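Local coordinates for protein histidine kinase (Pseudomonas aeruginosa, PDB 7C1I) that probably relays phosphoryl groups between the receiver domains of two-component signalling proteins, as a histidine-containing phosphotransfer (HPt) protein, at residues A3-D7 / I103-F108; Y74-L78 / L93-M97. All blocks are in the same frame, centred on the assembly; numbering follows the deposited sequence.

In the fold
The chain opens with the loop 3-7, runs through helix 8-18 and then through the four long helices 22-45, 49-65, 69-83 and 90-112, which form the antiparallel bundle of an HPt domain. Contact 1 closes a very long loop, with 95 residues between its segments: it brings the N-terminal loop onto the later turns of helix 90-112. Contact 2 closes a short one, a helical hairpin joining helix 69-83 to the earlier turns of helix 90-112, and lies wholly within the span of contact 1. The two share that last helix but do not touch; their centres are about 16 Å apart and their nearest atoms about 7 Å.

Contact 1 of 2, residues A3-D7 / I103-F108; sequences APHLD and IVRILF
Leu6 pushes its two methyls into a hollow on helix 90-112 walled by Val104, Leu107 and Phe108. CD1 does most of the work: it meets Leu107 CD1 at 3.8 Å, the two leucines sliding past each other in opposite directions, and approaches Phe108 CE1 obliquely at 3.7 Å. Leu6 CD2 touches the same Phe108 CE1 at 3.9 Å and lies more loosely against Val104 CG2. Val104 CG1 sits over the centre of the Phe108 ring, backing this wall from one turn earlier. In this way the loop leading into helix 8-18 is seated on the last helix of the HPt bundle, while Leu11 of helix 8-18 also packs on Leu6 and Phe108. One turn back, the bump belongs to the helix: Ile103 CD1 lies over a face of the His5 imidazole, 3.8 Å from its centroid and 24° off the normal, a CH-pi contact. With chi1 at -59°, Ile103 CG2 is anti to the backbone N, and both branches lie over the same face, CD1 above CE1 and CG2 3.7 Å from His5 CG. Pro4 CD lies over the opposite face toward the rim, and a hydrogen bond between His5 ND1 and Glu100 further fixes the ring's rotation.

Contact 2 of 2, residues Y74-L78 / L93-M97; sequences YCKEL and LIEQM
A helical hairpin of the HPt bundle brings helix 69-83 against helix 90-112, and Tyr74 and Gln96 meet on one flank of the pair. Gln96 CB stands squarely over the phenol ring, 3.9 Å from the centroid and 1° off the normal, in a CH-pi contact. From there the chain runs out over the CD1-CE1 side of the ring, and the amide lies beyond it, OE1 3.6 Å from Tyr74 CD1, its plane turned 41° from the ring. A water donates to Gln96 OE1 and to Glu77 OE1, 2.8 Å from each, bridging the two helices; Glu77 OE2 turns instead to a salt bridge with Arg89. Beneath these polar groups, Leu93 CD2 lies 3.8 Å from both Glu77 CB and Glu77 OE1, while its CD1 faces the backbone of Leu78. The short segments run antiparallel, at 162° with their axes 9.5 Å apart, as expected of adjacent helices in an up-down four-helix bundle. On the inner side Met97, in one of its two conformers, bends at its last torsion and brings CE to 3.6 Å from Cys75 SG, a contact that may not hold in the other; Phe59 of helix 49-65 touches both residues. Leu78 CD2 approaches Ile94 CG1 obliquely at 4.0 Å, and Leu40 of helix 22-45 packs against Leu78, Ile94 and Met97.

Contact 1 of 2, residues A3-D7 / I103-F108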
loop_
_atom_site.group_PDB
_atom_site.type_symbol
_atom_site.label_atom_id
_atom_site.label_comp_id
_atom_site.label_asym_id
_atom_site.label_seq_id
_atom_site.Cartn_x
_atom_site.Cartn_y
_atom_site.Cartn_z
ATOM N N ALA A 3 8.326 20.468 -8.328
ATOM C CA ALA A 3 9.151 20.493 -7.097
ATOM C C ALA A 3 8.227 20.089 -5.952
ATOM O O ALA A 3 7.032 20.295 -6.150
ATOM C CB ALA A 3 9.785 21.848 -6.900
ATOM N N PRO A 4 8.679 19.429 -4.861
ATOM C CA PRO A 4 10.069 19.043 -4.612
ATOM C C PRO A 4 10.506 17.714 -5.244
ATOM O O PRO A 4 11.645 17.303 -5.106
ATOM C CB PRO A 4 10.099 18.857 -3.089
ATOM C CG PRO A 4 8.748 18.265 -2.778
ATOM C CD PRO A 4 7.847 19.060 -3.702
ATOM N N HIS A 5 9.640 17.059 -6.023
ATOM C CA HIS A 5 9.819 15.686 -6.568
ATOM C C HIS A 5 10.853 15.703 -7.699
ATOM O O HIS A 5 11.610 14.735 -7.904
ATOM C CB HIS A 5 8.475 15.160 -7.089
ATOM C CG HIS A 5 7.435 15.172 -6.019
ATOM N ND1 HIS A 5 7.469 14.372 -4.896
ATOM C CD2 HIS A 5 6.370 15.989 -5.881
ATOM C CE1 HIS A 5 6.538 14.747 -4.041
ATOM N NE2 HIS A 5 5.834 15.711 -4.652
ATOM N N LEU A 6 10.820 16.762 -8.515
ATOM C CA LEU A 6 11.759 16.867 -9.665
ATOM C C LEU A 6 12.510 18.196 -9.532
ATOM O O LEU A 6 11.893 19.213 -9.158
ATOM C CB LEU A 6 10.935 16.838 -10.956
ATOM C CG LEU A 6 10.314 15.492 -11.323
ATOM C CD1 LEU A 6 9.494 15.642 -12.596
ATOM C CD2 LEU A 6 11.449 14.497 -11.509
ATOM N N ASP A 7 13.832 18.169 -9.730
ATOM C CA ASP A 7 14.644 19.416 -9.701
ATOM C C ASP A 7 14.666 19.897 -11.156
ATOM O O ASP A 7 15.252 19.239 -12.038
ATOM C CB ASP A 7 16.073 19.218 -9.191
ATOM C CG ASP A 7 16.837 20.527 -9.085
ATOM O OD1 ASP A 7 16.599 21.416 -9.927
ATOM O OD2 ASP A 7 17.791 20.573 -8.285
ATOM N N ILE A 103 4.927 9.279 -8.521
ATOM C CA ILE A 103 4.790 10.730 -8.847
ATOM C C ILE A 103 5.676 11.019 -10.063
ATOM O O ILE A 103 5.229 11.713 -10.995
ATOM C CB ILE A 103 5.120 11.643 -7.651
ATOM C CG1 ILE A 103 4.200 11.350 -6.464
ATOM C CG2 ILE A 103 5.167 13.096 -8.098
ATOM C CD1 ILE A 103 4.587 12.114 -5.221
ATOM N N VAL A 104 6.959 10.666 -9.937
ATOM C CA VAL A 104 7.870 10.957 -11.085
ATOM C C VAL A 104 7.283 10.319 -12.347
ATOM O O VAL A 104 7.294 10.938 -13.432
ATOM C CB VAL A 104 9.254 10.352 -10.778
ATOM C CG1 VAL A 104 10.103 10.514 -12.032
ATOM C CG2 VAL A 104 9.772 11.143 -9.588
ATOM N N ARG A 105 6.756 9.091 -12.313
ATOM C CA ARG A 105 6.196 8.336 -13.464
ATOM C C ARG A 105 5.109 9.223 -14.084
ATOM O O ARG A 105 5.136 9.363 -15.322
ATOM C CB ARG A 105 5.724 6.949 -13.016
ATOM C CG ARG A 105 5.359 6.142 -14.254
ATOM C CD ARG A 105 4.838 4.790 -13.806
ATOM N NE ARG A 105 4.634 3.836 -14.884
ATOM C CZ ARG A 105 3.739 3.852 -15.865
ATOM N NH1 ARG A 105 2.859 4.835 -15.905
ATOM N NH2 ARG A 105 3.767 2.927 -16.808
ATOM N N ILE A 106 4.094 9.624 -13.312
ATOM C CA ILE A 106 2.945 10.283 -14.002
ATOM C C ILE A 106 3.452 11.612 -14.573
ATOM O O ILE A 106 2.957 12.007 -15.648
ATOM C CB ILE A 106 1.735 10.408 -13.055
ATOM C CG1 ILE A 106 0.575 11.053 -13.820
ATOM C CG2 ILE A 106 1.979 11.353 -11.893
ATOM C CD1 ILE A 106 0.023 10.291 -14.997
ATOM N N LEU A 107 4.354 12.332 -13.898
ATOM C CA LEU A 107 4.861 13.626 -14.429
ATOM C C LEU A 107 5.612 13.291 -15.722
ATOM O O LEU A 107 5.519 14.081 -16.682
ATOM C CB LEU A 107 5.769 14.345 -13.429
ATOM C CG LEU A 107 5.044 14.790 -12.159
ATOM C CD1 LEU A 107 6.039 15.336 -11.147
ATOM C CD2 LEU A 107 4.031 15.843 -12.583
ATOM N N PHE A 108 6.394 12.208 -15.775
ATOM C CA PHE A 108 7.113 11.923 -17.044
ATOM C C PHE A 108 6.136 11.461 -18.131
ATOM O O PHE A 108 6.347 11.819 -19.309
ATOM C CB PHE A 108 8.202 10.873 -16.812
ATOM C CG PHE A 108 9.458 11.417 -16.177
ATOM C CD1 PHE A 108 9.588 12.670 -15.601
ATOM C CD2 PHE A 108 10.517 10.527 -16.107
ATOM C CE1 PHE A 108 10.757 13.181 -15.061
ATOM C CE2 PHE A 108 11.691 11.027 -15.567
ATOM C CZ PHE A 108 11.802 12.286 -15.026
#

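Contact 2 of 2, residues Y74-L78 / L93-M97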
loop_
_atom_site.group_PDB
_atom_site.type_symbol
_atom_site.label_atom_id
_atom_site.label_comp_id
_atom_site.label_asym_id
_atom_site.label_seq_id
_atom_site.Cartn_x
_atom_site.Cartn_y
_atom_site.Cartn_z
ATOM N N TYR A 74 15.771 8.450 -0.957
ATOM C CA TYR A 74 15.320 7.174 -0.341
ATOM C C TYR A 74 16.287 6.072 -0.786
ATOM O O TYR A 74 16.572 5.119 -0.036
ATOM C CB TYR A 74 13.916 6.766 -0.796
ATOM C CG TYR A 74 12.882 7.783 -0.382
ATOM C CD1 TYR A 74 12.724 8.148 0.945
ATOM C CD2 TYR A 74 11.915 8.220 -1.272
ATOM C CE1 TYR A 74 11.847 9.159 1.302
ATOM C CE2 TYR A 74 10.947 9.136 -0.896
ATOM C CZ TYR A 74 10.866 9.566 0.416
ATOM O OH TYR A 74 9.965 10.513 0.810
ATOM N N CYS A 75 16.681 6.072 -2.063
ATOM C CA CYS A 75 17.625 5.030 -2.550
ATOM C C CYS A 75 18.903 5.116 -1.707
ATOM O O CYS A 75 19.453 4.048 -1.373
ATOM C CB CYS A 75 18.008 5.305 -3.999
ATOM S SG CYS A 75 16.651 5.014 -5.164
ATOM N N LYS A 76 19.390 6.327 -1.419
ATOM C CA LYS A 76 20.633 6.484 -0.617
ATOM C C LYS A 76 20.461 5.898 0.790
ATOM O O LYS A 76 21.334 5.160 1.288
ATOM C CB LYS A 76 20.962 7.979 -0.567
ATOM C CG LYS A 76 22.181 8.316 0.281
ATOM C CD LYS A 76 22.386 9.815 0.345
ATOM C CE LYS A 76 23.583 10.277 1.150
ATOM N NZ LYS A 76 23.236 10.427 2.583
ATOM N N GLU A 77 19.277 6.133 1.363
ATOM C CA GLU A 77 19.020 5.574 2.718
ATOM C C GLU A 77 19.040 4.043 2.699
ATOM O O GLU A 77 19.585 3.384 3.608
ATOM C CB GLU A 77 17.656 6.054 3.217
ATOM C CG GLU A 77 17.581 7.521 3.598
ATOM C CD GLU A 77 16.227 7.785 4.233
ATOM O OE1 GLU A 77 15.310 8.227 3.512
ATOM O OE2 GLU A 77 16.151 7.667 5.475
ATOM N N LEU A 78 18.467 3.447 1.649
ATOM C CA LEU A 78 18.452 1.968 1.497
ATOM C C LEU A 78 19.897 1.489 1.326
ATOM O O LEU A 78 20.273 0.423 1.854
ATOM C CB LEU A 78 17.491 1.526 0.388
ATOM C CG LEU A 78 17.426 0.009 0.221
ATOM C CD1 LEU A 78 17.004 -0.628 1.537
ATOM C CD2 LEU A 78 16.422 -0.251 -0.892
ATOM N N LEU A 93 11.329 1.613 3.273
ATOM C CA LEU A 93 12.013 2.480 2.276
ATOM C C LEU A 93 11.575 2.090 0.861
ATOM O O LEU A 93 11.422 2.959 -0.028
ATOM C CB LEU A 93 13.525 2.302 2.444
ATOM C CG LEU A 93 14.090 3.147 3.584
ATOM C CD1 LEU A 93 15.471 2.642 3.974
ATOM C CD2 LEU A 93 14.124 4.640 3.303
ATOM N N ILE A 94 11.482 0.799 0.533
ATOM C CA ILE A 94 10.965 0.327 -0.786
ATOM C C ILE A 94 9.562 0.895 -1.033
ATOM O O ILE A 94 9.297 1.415 -2.134
ATOM C CB ILE A 94 11.132 -1.192 -0.981
ATOM C CG1 ILE A 94 12.628 -1.513 -0.969
ATOM C CG2 ILE A 94 10.403 -1.646 -2.235
ATOM C CD1 ILE A 94 12.820 -3.007 -0.859
ATOM N N GLU A 95 8.704 0.844 -0.010
ATOM C CA GLU A 95 7.354 1.430 -0.227
ATOM C C GLU A 95 7.442 2.939 -0.477
ATOM O O GLU A 95 6.673 3.435 -1.327
ATOM C CB GLU A 95 6.473 1.069 0.971
ATOM C CG GLU A 95 5.078 1.645 0.808
ATOM C CD GLU A 95 4.276 1.052 -0.338
ATOM O OE1 GLU A 95 4.582 0.001 -0.935
ATOM O OE2 GLU A 95 3.357 1.801 -0.725
ATOM N N GLN A 96 8.299 3.678 0.236
ATOM C CA GLN A 96 8.457 5.140 0.020
ATOM C C GLN A 96 8.936 5.300 -1.429
ATOM O O GLN A 96 8.500 6.274 -2.075
ATOM C CB GLN A 96 9.456 5.790 0.978
ATOM C CG GLN A 96 8.890 5.878 2.388
ATOM C CD GLN A 96 9.859 6.628 3.270
ATOM O OE1 GLN A 96 10.993 6.216 3.502
ATOM N NE2 GLN A 96 9.437 7.785 3.752
ATOM N N MET A 97 9.797 4.418 -1.947
ATOM C CA MET A 97 10.329 4.598 -3.325
ATOM C C MET A 97 9.296 4.228 -4.396
ATOM O O MET A 97 9.116 4.793 -5.496
ATOM C CB MET A 97 11.593 3.738 -3.405
ATOM C CG MET A 97 12.799 4.203 -2.611
ATOM S SD MET A 97 13.947 2.832 -2.316
ATOM C CE MET A 97 14.382 2.407 -4.003
HETATM O O HOH W 1 12.837 7.882 4.727
#